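Local coordinates for protein putative ATPase Rv3679 (Mycobacterium tuberculosis H37Rv, PDB 6BS3) that forms, with a partner subunit, the BagAB ATPase complex, which hydrolyses ATP to give resistance against nitric oxide and high glycerol levels, at residues Ile234-Val239 against Gln309-Glu314; His24-Lys29 against His207-Leu212; Asp94-Phe99 against Gly120-Ala125; Met105-Gly110 against Gly186-Gln191. All blocks are in the same frame, centred on the assembly; numbering follows the deposited sequence.

In the fold
Interactions 1 and 2, with centres about 9 Å apart, join neighbouring strands of the central, mostly parallel sheet of a P-loop ATPase. Strand 204-210 of interaction 2 adjoins strand 234-242 of interaction 1, and I238 N sits 2.9 Å from L208 O, a probable hydrogen bond. Interaction 2 is close to the nucleotide: K29 touches ADP, and the V209 side chain is about 6 Å from it. In interaction 1 the I238 side chain is about 9 Å from ADP. Interactions 3 and 4 lie in the helical part, away from the nucleotide site. Both use helix 95-107, and their centres are about 16 Å apart. Interactions 3 and 2 have centres about 28 Å apart.

Interaction 1. Residues Ile234-Val239 against Gln309-Glu314; sequences IGSVIV and QVPRLE
L313 and I238 lie side by side on one face of a parallel strand pair. L313 CB is 4.1 Å from I238 CG1. Its CG is anti to the carbonyl carbon (chi1 -66°), which leads the side chain back along the strand. The tip, CD1, touches two partners: I238 CG1 at 3.9 Å and S236 OG, also at 3.9 Å. The S236 hydroxyl is itself hydrogen-bonded to G13 O.

On the other face V237 CB meets R312 CG at 3.8 Å, and the R312 guanidinium group goes on to a salt bridge with D306. The V237 and V310 side chains cross at about a right angle, with V237 CG2 3.7 Å from V310 CG1.

Three nearly straight backbone bonds join the strands. V237 N donates to P311 O (2.8 Å), L313 N to V237 O (2.9 Å) and V239 N to L313 O (2.8 Å). V237 thus spends both its N-H and its C=O on this neighbour.

The pair closes one side of the P-loop ATPase sheet. Strand 312-316 is outermost within the chain, strand 234-242 is bonded on its other side to strand 204-210, and helix 214-229 packs on I234 and V237.

Interaction 2. Residues His24-Lys29 against His207-Leu212; sequences HLVTGK and HLVTLL
H24 and H207 reach each other through their rings. H24 ND1 and H207 NE2 are 2.8 Å apart in a nearly straight hydrogen bond, and either nitrogen could be the donor. The rings meet rim to rim with planes 17° apart, so neither stacks on the other. In both, CG lies beside the backbone N, which lets the two rings meet at their rims. The other nitrogen of H207, ND1, takes a hydrogen bond from S236 N in the next strand, so this ring is held from two sides. W14 also meets it.

The backbones pair as parallel strands. H207 N donates to L25 O, T27 N to H207 O (2.8 Å), and V209 N to T27 O.

Strand 23-28 runs into the P-loop (Walker A) of the ATPase. At G28 phi is 145°, a backbone shape that suits glycine, and G28 CA comes 3.2 Å from V209 O. G28 O is also hydrogen-bonded to K34 NZ, and K34 binds ATP.

T27 places its two branches differently. OG1 is anti to the backbone N (chi1 -168°) and bonds to P164 O. CG2 takes the crowded position between N and the carbonyl carbon, from where it lies 3.4 Å from H207 O and 3.8 Å from L208 CG. On the opposite face of the sheet V26 CG1 packs on V209 CG2 at 3.6 Å, beneath helix 34-46, whose A38 touches V26 and whose I37 touches V209. Beyond the paired strands a water accepts from K29 N (2.8 Å) and donates to V209 O (2.9 Å).

Interaction 3. Residues Asp94-Phe99 against Gly120-Ala125; sequences DIEAAF and GAVEFA
V122 packs against F99 and E96 where the first turns of two helices cross nearly at right angles (96°). These helices belong to the all-helical region that follows strand 86-92 and precedes strand 158-162 in the chain. Each begins just after an N-cap residue, D94 or G120. D94 OD1 accepts from A97 N, which meets it from above the carboxylate plane. G120 also closes the preceding helix as the C-prime residue of a Schellman motif.

The tight side is apolar. V122 CG1 is anti to its backbone N (chi1 -176°) and comes in at the edge of the F99 ring, near its plane, 3.3 Å from CD2. The same methyl lies 3.5 Å from E96 O and 3.6 Å from E96 CG. It is thus wedged between the two side chains and the helix backbone. A125 CB adds to this side, 4.0 Å from F99 CE2. Helix 130-146 packs on F99 through L132 and L136, and apolar side chains of the other protein chain touch F99 and A125.

The other side is polar and more open, with E123 exposed. E96 extends across V122 until its OE2 is 3.4 Å from E123 OE2. Their carboxylate planes are 37° apart. A water bridges the two: it accepts from E123 N and donates to E96 OE1 (2.8 Å) and E123 OE2 (3.1 Å).

Interaction 4. Residues Met105-Gly110 against Gly186-Gln191; sequences MFYNLG and GPVHAQ
F106 and Y107 bear on P187, V188 and Q191 where the C-terminal end of helix 95-107 meets the start of helix 188-200. This is a helix-end contact at the surface of the helical part, and no hydrogen bond crosses it.

F106 does most of the work. Its CB is 3.7 Å from P187 CG, and ring atom CD1 is at the same distance from that carbon. P187 CG also approaches F106 O at 3.5 Å. The F106 and P187 side chains slide past each other in opposite directions. At the far end of the ring CZ meets Q191 CG at 3.6 Å. The bend at chi2 (-82°) of Q191 turns the amide, whose plane stands at 73° to the F106 ring, while CG makes the contact. Y107 takes part through its hydroxyl, OH 3.7 Å from V188 CG1.

Around this first shell, Y102, one turn earlier in helix 95-107, touches both sides: its ring meets that of F106, and V188 packs on it. A polar side chain of the other protein chain packs on Y107.

Around the start of helix 188-200 two backbone bonds tie P187 to the residues that follow. P187 O accepts from two amides, A190 N at 3.2 Å and Q191 N at 3.3 Å.

Interaction 1. Residues Ile234-Val239 against Gln309-Glu314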
loop_
_atom_site.group_PDB
_atom_site.type_symbol
_atom_site.label_atom_id
_atom_site.label_comp_id
_atom_site.label_asym_id
_atom_site.label_seq_id
_atom_site.Cartn_x
_atom_site.Cartn_y
_atom_site.Cartn_z
ATOM N N ILE A 234 -13.779 13.451 -12.863
ATOM C CA ILE A 234 -13.421 13.411 -11.450
ATOM C C ILE A 234 -14.713 13.644 -10.649
ATOM O O ILE A 234 -15.534 14.484 -11.016
ATOM C CB ILE A 234 -12.296 14.448 -11.114
ATOM C CG1 ILE A 234 -11.021 14.270 -12.012
ATOM C CG2 ILE A 234 -11.928 14.487 -9.613
ATOM C CD1 ILE A 234 -10.440 12.858 -12.107
ATOM N N GLY A 235 -14.889 12.862 -9.597
ATOM C CA GLY A 235 -16.029 12.963 -8.703
ATOM C C GLY A 235 -15.670 13.746 -7.461
ATOM O O GLY A 235 -15.743 14.970 -7.466
ATOM N N SER A 236 -15.241 13.059 -6.407
ATOM C CA SER A 236 -14.882 13.697 -5.140
ATOM C C SER A 236 -13.524 13.235 -4.628
ATOM O O SER A 236 -13.082 12.128 -4.933
ATOM C CB SER A 236 -15.924 13.348 -4.073
ATOM O OG SER A 236 -17.162 14.023 -4.232
ATOM N N VAL A 237 -12.892 14.054 -3.788
ATOM C CA VAL A 237 -11.700 13.640 -3.043
ATOM C C VAL A 237 -12.272 13.244 -1.659
ATOM O O VAL A 237 -13.009 14.022 -1.064
ATOM C CB VAL A 237 -10.580 14.712 -2.953
ATOM C CG1 VAL A 237 -9.522 14.322 -1.911
ATOM C CG2 VAL A 237 -9.928 14.931 -4.307
ATOM N N ILE A 238 -12.010 12.012 -1.204
ATOM C CA ILE A 238 -12.506 11.520 0.072
ATOM C C ILE A 238 -11.352 11.423 1.046
ATOM O O ILE A 238 -10.478 10.564 0.886
ATOM C CB ILE A 238 -13.303 10.189 -0.076
ATOM C CG1 ILE A 238 -14.407 10.313 -1.156
ATOM C CG2 ILE A 238 -13.860 9.713 1.288
ATOM C CD1 ILE A 238 -15.226 8.961 -1.552
ATOM N N VAL A 239 -11.332 12.327 2.043
ATOM C CA VAL A 239 -10.299 12.360 3.080
ATOM C C VAL A 239 -10.726 11.426 4.193
ATOM O O VAL A 239 -11.624 11.748 4.963
ATOM C CB VAL A 239 -9.910 13.786 3.586
ATOM C CG1 VAL A 239 -8.837 13.703 4.679
ATOM C CG2 VAL A 239 -9.427 14.678 2.444
ATOM N N GLN A 309 -10.320 22.356 -7.641
ATOM C CA GLN A 309 -11.697 22.840 -7.537
ATOM C C GLN A 309 -12.561 21.593 -7.696
ATOM O O GLN A 309 -13.311 21.440 -8.665
ATOM C CB GLN A 309 -11.993 23.915 -8.598
ATOM C CG GLN A 309 -11.194 25.205 -8.396
ATOM C CD GLN A 309 -11.430 26.202 -9.502
ATOM O OE1 GLN A 309 -11.080 25.976 -10.670
ATOM N NE2 GLN A 309 -12.022 27.337 -9.153
ATOM N N VAL A 310 -12.372 20.664 -6.740
ATOM C CA VAL A 310 -12.963 19.343 -6.683
ATOM C C VAL A 310 -13.685 19.187 -5.340
ATOM O O VAL A 310 -13.094 19.520 -4.307
ATOM C CB VAL A 310 -11.831 18.274 -6.877
ATOM C CG1 VAL A 310 -12.252 16.888 -6.412
ATOM C CG2 VAL A 310 -11.356 18.222 -8.331
ATOM N N PRO A 311 -14.929 18.639 -5.316
ATOM C CA PRO A 311 -15.599 18.416 -4.018
ATOM C C PRO A 311 -14.814 17.490 -3.089
ATOM O O PRO A 311 -14.128 16.556 -3.521
ATOM C CB PRO A 311 -16.964 17.821 -4.385
ATOM C CG PRO A 311 -16.906 17.522 -5.813
ATOM C CD PRO A 311 -15.750 18.182 -6.454
ATOM N N ARG A 312 -14.918 17.765 -1.807
ATOM C CA ARG A 312 -14.220 17.033 -0.778
ATOM C C ARG A 312 -15.149 16.511 0.292
ATOM O O ARG A 312 -15.966 17.258 0.838
ATOM C CB ARG A 312 -13.114 17.924 -0.180
ATOM C CG ARG A 312 -11.760 17.687 -0.839
ATOM C CD ARG A 312 -10.831 18.866 -0.701
ATOM N NE ARG A 312 -10.272 18.955 0.645
ATOM C CZ ARG A 312 -9.474 19.932 1.050
ATOM N NH1 ARG A 312 -9.132 20.907 0.217
ATOM N NH2 ARG A 312 -9.001 19.938 2.287
ATOM N N LEU A 313 -14.998 15.229 0.599
ATOM C CA LEU A 313 -15.731 14.490 1.623
ATOM C C LEU A 313 -14.719 14.093 2.709
ATOM O O LEU A 313 -13.530 13.956 2.415
ATOM C CB LEU A 313 -16.415 13.210 1.020
ATOM C CG LEU A 313 -17.556 13.449 -0.010
ATOM C CD1 LEU A 313 -17.849 12.205 -0.822
ATOM C CD2 LEU A 313 -18.834 13.932 0.676
ATOM N N GLU A 314 -15.195 13.941 3.961
ATOM C CA GLU A 314 -14.385 13.594 5.130
ATOM C C GLU A 314 -15.058 12.490 5.918
ATOM O O GLU A 314 -16.228 12.606 6.269
ATOM C CB GLU A 314 -14.196 14.793 6.087
ATOM C CG GLU A 314 -13.530 16.037 5.510
ATOM C CD GLU A 314 -14.396 16.850 4.572
ATOM O OE1 GLU A 314 -15.635 16.866 4.759
ATOM O OE2 GLU A 314 -13.834 17.454 3.631
#

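Interaction 2. Residues His24-Lys29 against His207-Leu212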
loop_
_atom_site.group_PDB
_atom_site.type_symbol
_atom_site.label_atom_id
_atom_site.label_comp_id
_atom_site.label_asym_id
_atom_site.label_seq_id
_atom_site.Cartn_x
_atom_site.Cartn_y
_atom_site.Cartn_z
ATOM N N HIS A 24 -19.349 4.460 -10.428
ATOM C CA HIS A 24 -18.459 5.115 -9.463
ATOM C C HIS A 24 -17.169 4.347 -9.342
ATOM O O HIS A 24 -17.195 3.168 -9.002
ATOM C CB HIS A 24 -19.112 5.261 -8.073
ATOM C CG HIS A 24 -20.340 6.115 -8.080
ATOM N ND1 HIS A 24 -20.280 7.477 -7.808
ATOM C CD2 HIS A 24 -21.625 5.776 -8.323
ATOM C CE1 HIS A 24 -21.521 7.918 -7.907
ATOM N NE2 HIS A 24 -22.363 6.931 -8.218
ATOM N N LEU A 25 -16.037 5.002 -9.630
ATOM C CA LEU A 25 -14.750 4.326 -9.523
ATOM C C LEU A 25 -14.028 4.885 -8.307
ATOM O O LEU A 25 -13.862 6.097 -8.200
ATOM C CB LEU A 25 -13.923 4.489 -10.820
ATOM C CG LEU A 25 -14.507 3.908 -12.106
ATOM C CD1 LEU A 25 -14.088 4.742 -13.313
ATOM C CD2 LEU A 25 -14.015 2.487 -12.337
ATOM N N VAL A 26 -13.659 4.014 -7.365
ATOM C CA VAL A 26 -13.002 4.403 -6.111
ATOM C C VAL A 26 -11.527 4.041 -6.156
ATOM O O VAL A 26 -11.146 2.858 -6.081
ATOM C CB VAL A 26 -13.733 3.862 -4.831
ATOM C CG1 VAL A 26 -13.085 4.400 -3.559
ATOM C CG2 VAL A 26 -15.227 4.208 -4.852
ATOM N N THR A 27 -10.695 5.075 -6.339
ATOM C CA THR A 27 -9.250 4.914 -6.381
ATOM C C THR A 27 -8.620 5.562 -5.124
ATOM O O THR A 27 -9.340 5.986 -4.212
ATOM C CB THR A 27 -8.658 5.354 -7.733
ATOM O OG1 THR A 27 -7.299 4.910 -7.789
ATOM C CG2 THR A 27 -8.721 6.852 -7.959
ATOM N N GLY A 28 -7.299 5.549 -5.068
ATOM C CA GLY A 28 -6.511 6.058 -3.955
ATOM C C GLY A 28 -5.269 5.206 -3.750
ATOM O O GLY A 28 -5.192 4.088 -4.262
ATOM N N LYS A 29 -4.276 5.721 -3.021
ATOM C CA LYS A 29 -3.046 4.975 -2.758
ATOM C C LYS A 29 -3.372 3.708 -1.916
ATOM O O LYS A 29 -4.378 3.695 -1.216
ATOM C CB LYS A 29 -2.049 5.899 -2.048
ATOM C CG LYS A 29 -0.685 5.280 -1.792
ATOM C CD LYS A 29 0.405 6.326 -1.502
ATOM C CE LYS A 29 1.604 5.688 -0.840
ATOM N NZ LYS A 29 2.248 4.693 -1.712
ATOM N N HIS A 207 -13.654 8.794 -7.851
ATOM C CA HIS A 207 -13.459 9.297 -6.496
ATOM C C HIS A 207 -12.071 8.859 -6.033
ATOM O O HIS A 207 -11.621 7.758 -6.348
ATOM C CB HIS A 207 -14.562 8.798 -5.527
ATOM C CG HIS A 207 -15.946 9.004 -6.051
ATOM N ND1 HIS A 207 -16.475 10.278 -6.216
ATOM C CD2 HIS A 207 -16.842 8.094 -6.499
ATOM C CE1 HIS A 207 -17.673 10.097 -6.747
ATOM N NE2 HIS A 207 -17.944 8.798 -6.917
ATOM N N LEU A 208 -11.381 9.748 -5.333
ATOM C CA LEU A 208 -10.011 9.513 -4.901
ATOM C C LEU A 208 -9.907 9.583 -3.403
ATOM O O LEU A 208 -10.063 10.641 -2.798
ATOM C CB LEU A 208 -9.041 10.503 -5.579
ATOM C CG LEU A 208 -9.054 10.492 -7.105
ATOM C CD1 LEU A 208 -9.963 11.589 -7.663
ATOM C CD2 LEU A 208 -7.657 10.568 -7.657
ATOM N N VAL A 209 -9.676 8.429 -2.808
ATOM C CA VAL A 209 -9.481 8.294 -1.373
ATOM C C VAL A 209 -8.044 8.713 -1.050
ATOM O O VAL A 209 -7.111 8.328 -1.739
ATOM C CB VAL A 209 -9.792 6.849 -0.890
ATOM C CG1 VAL A 209 -9.510 6.688 0.606
ATOM C CG2 VAL A 209 -11.236 6.484 -1.202
ATOM N N THR A 210 -7.890 9.505 0.006
ATOM C CA THR A 210 -6.596 9.949 0.505
ATOM C C THR A 210 -6.580 9.966 2.028
ATOM O O THR A 210 -7.635 10.010 2.664
ATOM C CB THR A 210 -6.193 11.320 -0.129
ATOM O OG1 THR A 210 -4.809 11.546 0.132
ATOM C CG2 THR A 210 -7.025 12.508 0.395
ATOM N N LEU A 211 -5.366 9.943 2.600
ATOM C CA LEU A 211 -5.105 10.138 4.027
ATOM C C LEU A 211 -4.377 11.480 4.117
ATOM O O LEU A 211 -3.791 11.933 3.119
ATOM C CB LEU A 211 -4.248 9.005 4.632
ATOM C CG LEU A 211 -4.862 7.581 4.634
ATOM C CD1 LEU A 211 -3.828 6.553 5.015
ATOM C CD2 LEU A 211 -6.076 7.468 5.558
ATOM N N LEU A 212 -4.446 12.148 5.281
ATOM C CA LEU A 212 -3.734 13.423 5.453
ATOM C C LEU A 212 -2.266 13.129 5.767
ATOM O O LEU A 212 -1.757 13.420 6.851
ATOM C CB LEU A 212 -4.412 14.379 6.472
ATOM C CG LEU A 212 -5.768 14.977 6.033
ATOM C CD1 LEU A 212 -6.219 16.094 6.972
ATOM C CD2 LEU A 212 -5.734 15.493 4.573
HETATM O O HOH W 1 -4.289 8.424 -2.146
#

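Interaction 3. Residues Asp94-Phe99 against Gly120-Ala125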
loop_
_atom_site.group_PDB
_atom_site.type_symbol
_atom_site.label_atom_id
_atom_site.label_comp_id
_atom_site.label_asym_id
_atom_site.label_seq_id
_atom_site.Cartn_x
_atom_site.Cartn_y
_atom_site.Cartn_z
ATOM N N ASP A 94 -13.359 -12.701 -11.701
ATOM C CA ASP A 94 -12.379 -13.768 -11.865
ATOM C C ASP A 94 -11.877 -13.578 -13.305
ATOM O O ASP A 94 -12.634 -13.822 -14.251
ATOM C CB ASP A 94 -13.084 -15.122 -11.659
ATOM C CG ASP A 94 -12.264 -16.390 -11.830
ATOM O OD1 ASP A 94 -11.305 -16.383 -12.633
ATOM O OD2 ASP A 94 -12.606 -17.403 -11.190
ATOM N N ILE A 95 -10.636 -13.063 -13.466
ATOM C CA ILE A 95 -10.045 -12.740 -14.777
ATOM C C ILE A 95 -9.941 -13.973 -15.690
ATOM O O ILE A 95 -10.159 -13.860 -16.897
ATOM C CB ILE A 95 -8.689 -11.957 -14.665
ATOM C CG1 ILE A 95 -8.320 -11.252 -15.992
ATOM C CG2 ILE A 95 -7.523 -12.831 -14.167
ATOM C CD1 ILE A 95 -9.165 -10.103 -16.357
ATOM N N GLU A 96 -9.652 -15.145 -15.101
ATOM C CA GLU A 96 -9.541 -16.414 -15.817
ATOM C C GLU A 96 -10.890 -16.813 -16.415
ATOM O O GLU A 96 -10.964 -17.047 -17.620
ATOM C CB GLU A 96 -8.939 -17.479 -14.904
ATOM C CG GLU A 96 -8.980 -18.887 -15.465
ATOM C CD GLU A 96 -7.871 -19.803 -14.981
ATOM O OE1 GLU A 96 -7.811 -20.944 -15.490
ATOM O OE2 GLU A 96 -7.072 -19.397 -14.102
ATOM N N ALA A 97 -11.968 -16.762 -15.604
ATOM C CA ALA A 97 -13.339 -17.047 -16.056
ATOM C C ALA A 97 -13.840 -15.972 -17.038
ATOM O O ALA A 97 -14.543 -16.320 -17.988
ATOM C CB ALA A 97 -14.283 -17.174 -14.864
ATOM N N ALA A 98 -13.431 -14.685 -16.847
ATOM C CA ALA A 98 -13.788 -13.574 -17.760
ATOM C C ALA A 98 -13.123 -13.764 -19.134
ATOM O O ALA A 98 -13.744 -13.475 -20.154
ATOM C CB ALA A 98 -13.414 -12.218 -17.156
ATOM N N PHE A 99 -11.888 -14.292 -19.163
ATOM C CA PHE A 99 -11.174 -14.580 -20.414
ATOM C C PHE A 99 -11.862 -15.713 -21.218
ATOM O O PHE A 99 -12.005 -15.579 -22.434
ATOM C CB PHE A 99 -9.673 -14.856 -20.163
ATOM C CG PHE A 99 -8.845 -15.080 -21.413
ATOM C CD1 PHE A 99 -8.930 -14.208 -22.492
ATOM C CD2 PHE A 99 -7.982 -16.164 -21.511
ATOM C CE1 PHE A 99 -8.184 -14.432 -23.654
ATOM C CE2 PHE A 99 -7.216 -16.370 -22.662
ATOM C CZ PHE A 99 -7.315 -15.500 -23.723
ATOM N N GLY A 120 -3.002 -24.337 -17.227
ATOM C CA GLY A 120 -2.674 -23.028 -16.667
ATOM C C GLY A 120 -2.360 -21.933 -17.667
ATOM O O GLY A 120 -1.690 -20.957 -17.312
ATOM N N ALA A 121 -2.870 -22.060 -18.915
ATOM C CA ALA A 121 -2.603 -21.130 -20.026
ATOM C C ALA A 121 -3.423 -19.842 -20.001
ATOM O O ALA A 121 -3.069 -18.883 -20.694
ATOM C CB ALA A 121 -2.767 -21.843 -21.365
ATOM N N VAL A 122 -4.512 -19.813 -19.219
ATOM C CA VAL A 122 -5.375 -18.627 -19.096
ATOM C C VAL A 122 -4.687 -17.649 -18.140
ATOM O O VAL A 122 -4.630 -16.453 -18.434
ATOM C CB VAL A 122 -6.831 -18.979 -18.677
ATOM C CG1 VAL A 122 -7.723 -17.743 -18.664
ATOM C CG2 VAL A 122 -7.423 -20.055 -19.585
ATOM N N GLU A 123 -4.109 -18.181 -17.030
ATOM C CA GLU A 123 -3.302 -17.452 -16.037
ATOM C C GLU A 123 -2.134 -16.801 -16.757
ATOM O O GLU A 123 -1.880 -15.620 -16.548
ATOM C CB GLU A 123 -2.727 -18.416 -14.984
ATOM C CG GLU A 123 -3.720 -18.881 -13.936
ATOM C CD GLU A 123 -3.391 -20.219 -13.301
ATOM O OE1 GLU A 123 -2.338 -20.319 -12.627
ATOM O OE2 GLU A 123 -4.193 -21.168 -13.470
ATOM N N PHE A 124 -1.461 -17.566 -17.644
ATOM C CA PHE A 124 -0.330 -17.130 -18.443
ATOM C C PHE A 124 -0.693 -15.956 -19.343
ATOM O O PHE A 124 -0.098 -14.890 -19.193
ATOM C CB PHE A 124 0.242 -18.316 -19.239
ATOM C CG PHE A 124 1.487 -18.007 -20.039
ATOM C CD1 PHE A 124 2.742 -17.997 -19.432
ATOM C CD2 PHE A 124 1.410 -17.732 -21.398
ATOM C CE1 PHE A 124 3.892 -17.708 -20.171
ATOM C CE2 PHE A 124 2.559 -17.436 -22.131
ATOM C CZ PHE A 124 3.793 -17.438 -21.515
ATOM N N ALA A 125 -1.683 -16.139 -20.248
ATOM C CA ALA A 125 -2.185 -15.148 -21.222
ATOM C C ALA A 125 -2.593 -13.823 -20.576
ATOM O O ALA A 125 -2.246 -12.758 -21.101
ATOM C CB ALA A 125 -3.356 -15.729 -22.005
HETATM O O HOH W 2 -5.131 -20.723 -16.398
#

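Interaction 4. Residues Met105-Gly110 against Gly186-Gln191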
loop_
_atom_site.group_PDB
_atom_site.type_symbol
_atom_site.label_atom_id
_atom_site.label_comp_id
_atom_site.label_asym_id
_atom_site.label_seq_id
_atom_site.Cartn_x
_atom_site.Cartn_y
_atom_site.Cartn_z
ATOM N N MET A 105 -17.853 -16.102 -26.165
ATOM C CA MET A 105 -18.850 -15.161 -26.691
ATOM C C MET A 105 -18.401 -14.419 -27.963
ATOM O O MET A 105 -19.220 -14.220 -28.859
ATOM C CB MET A 105 -19.298 -14.170 -25.593
ATOM C CG MET A 105 -20.622 -13.456 -25.877
ATOM S SD MET A 105 -22.093 -14.523 -25.722
ATOM C CE MET A 105 -23.416 -13.358 -26.191
ATOM N N PHE A 106 -17.121 -14.027 -28.054
ATOM C CA PHE A 106 -16.610 -13.225 -29.172
ATOM C C PHE A 106 -15.888 -13.987 -30.281
ATOM O O PHE A 106 -15.796 -13.469 -31.397
ATOM C CB PHE A 106 -15.689 -12.113 -28.632
ATOM C CG PHE A 106 -16.366 -10.921 -27.987
ATOM C CD1 PHE A 106 -15.750 -9.677 -27.974
ATOM C CD2 PHE A 106 -17.618 -11.045 -27.386
ATOM C CE1 PHE A 106 -16.374 -8.576 -27.381
ATOM C CE2 PHE A 106 -18.246 -9.942 -26.806
ATOM C CZ PHE A 106 -17.617 -8.716 -26.803
ATOM N N TYR A 107 -15.340 -15.176 -29.982
ATOM C CA TYR A 107 -14.571 -15.960 -30.955
ATOM C C TYR A 107 -15.031 -17.421 -31.062
ATOM O O TYR A 107 -14.485 -18.170 -31.882
ATOM C CB TYR A 107 -13.076 -15.919 -30.588
ATOM C CG TYR A 107 -12.432 -14.555 -30.676
ATOM C CD1 TYR A 107 -11.890 -14.096 -31.872
ATOM C CD2 TYR A 107 -12.341 -13.732 -29.558
ATOM C CE1 TYR A 107 -11.269 -12.851 -31.954
ATOM C CE2 TYR A 107 -11.741 -12.477 -29.632
ATOM C CZ TYR A 107 -11.194 -12.047 -30.830
ATOM O OH TYR A 107 -10.594 -10.815 -30.913
ATOM N N ASN A 108 -16.021 -17.827 -30.230
ATOM C CA ASN A 108 -16.555 -19.196 -30.148
ATOM C C ASN A 108 -15.422 -20.245 -29.898
ATOM O O ASN A 108 -15.432 -21.347 -30.469
ATOM C CB ASN A 108 -17.456 -19.537 -31.365
ATOM C CG ASN A 108 -18.397 -20.703 -31.140
ATOM O OD1 ASN A 108 -19.041 -20.837 -30.091
ATOM N ND2 ASN A 108 -18.497 -21.576 -32.131
ATOM N N LEU A 109 -14.438 -19.863 -29.033
ATOM C CA LEU A 109 -13.271 -20.665 -28.655
ATOM C C LEU A 109 -13.395 -21.180 -27.212
ATOM O O LEU A 109 -12.401 -21.266 -26.480
ATOM C CB LEU A 109 -11.960 -19.859 -28.847
ATOM C CG LEU A 109 -11.432 -19.686 -30.274
ATOM C CD1 LEU A 109 -10.472 -18.511 -30.356
ATOM C CD2 LEU A 109 -10.734 -20.944 -30.765
ATOM N N GLY A 110 -14.626 -21.525 -26.830
ATOM C CA GLY A 110 -14.957 -22.074 -25.520
ATOM C C GLY A 110 -14.264 -23.396 -25.261
ATOM O O GLY A 110 -13.885 -23.681 -24.123
ATOM N N GLY A 186 -12.305 -7.882 -35.696
ATOM C CA GLY A 186 -13.168 -8.655 -34.812
ATOM C C GLY A 186 -14.207 -7.836 -34.066
ATOM O O GLY A 186 -14.516 -6.708 -34.472
ATOM N N PRO A 187 -14.769 -8.376 -32.957
ATOM C CA PRO A 187 -15.819 -7.639 -32.228
ATOM C C PRO A 187 -15.343 -6.733 -31.082
ATOM O O PRO A 187 -16.050 -5.784 -30.738
ATOM C CB PRO A 187 -16.736 -8.757 -31.725
ATOM C CG PRO A 187 -15.853 -9.996 -31.663
ATOM C CD PRO A 187 -14.544 -9.707 -32.354
ATOM N N VAL A 188 -14.163 -7.034 -30.494
ATOM C CA VAL A 188 -13.523 -6.313 -29.383
ATOM C C VAL A 188 -13.330 -4.806 -29.682
ATOM O O VAL A 188 -13.620 -3.976 -28.814
ATOM C CB VAL A 188 -12.201 -7.014 -28.934
ATOM C CG1 VAL A 188 -11.220 -7.210 -30.095
ATOM C CG2 VAL A 188 -11.537 -6.298 -27.758
ATOM N N HIS A 189 -12.867 -4.468 -30.908
ATOM C CA HIS A 189 -12.614 -3.098 -31.366
ATOM C C HIS A 189 -13.893 -2.249 -31.460
ATOM O O HIS A 189 -13.819 -1.024 -31.342
ATOM C CB HIS A 189 -11.823 -3.104 -32.686
ATOM C CG HIS A 189 -10.378 -3.475 -32.521
ATOM N ND1 HIS A 189 -9.368 -2.532 -32.645
ATOM C CD2 HIS A 189 -9.819 -4.671 -32.215
ATOM C CE1 HIS A 189 -8.237 -3.185 -32.434
ATOM N NE2 HIS A 189 -8.458 -4.471 -32.158
ATOM N N ALA A 190 -15.061 -2.901 -31.636
ATOM C CA ALA A 190 -16.366 -2.234 -31.691
ATOM C C ALA A 190 -16.885 -1.948 -30.272
ATOM O O ALA A 190 -17.419 -0.860 -30.027
ATOM C CB ALA A 190 -17.364 -3.094 -32.455
ATOM N N GLN A 191 -16.702 -2.920 -29.340
ATOM C CA GLN A 191 -17.116 -2.847 -27.928
ATOM C C GLN A 191 -16.328 -1.803 -27.145
ATOM O O GLN A 191 -16.881 -1.178 -26.242
ATOM C CB GLN A 191 -16.984 -4.218 -27.243
ATOM C CG GLN A 191 -17.921 -5.291 -27.799
ATOM C CD GLN A 191 -19.329 -5.232 -27.248
ATOM O OE1 GLN A 191 -19.558 -5.135 -26.034
ATOM N NE2 GLN A 191 -20.309 -5.317 -28.134
#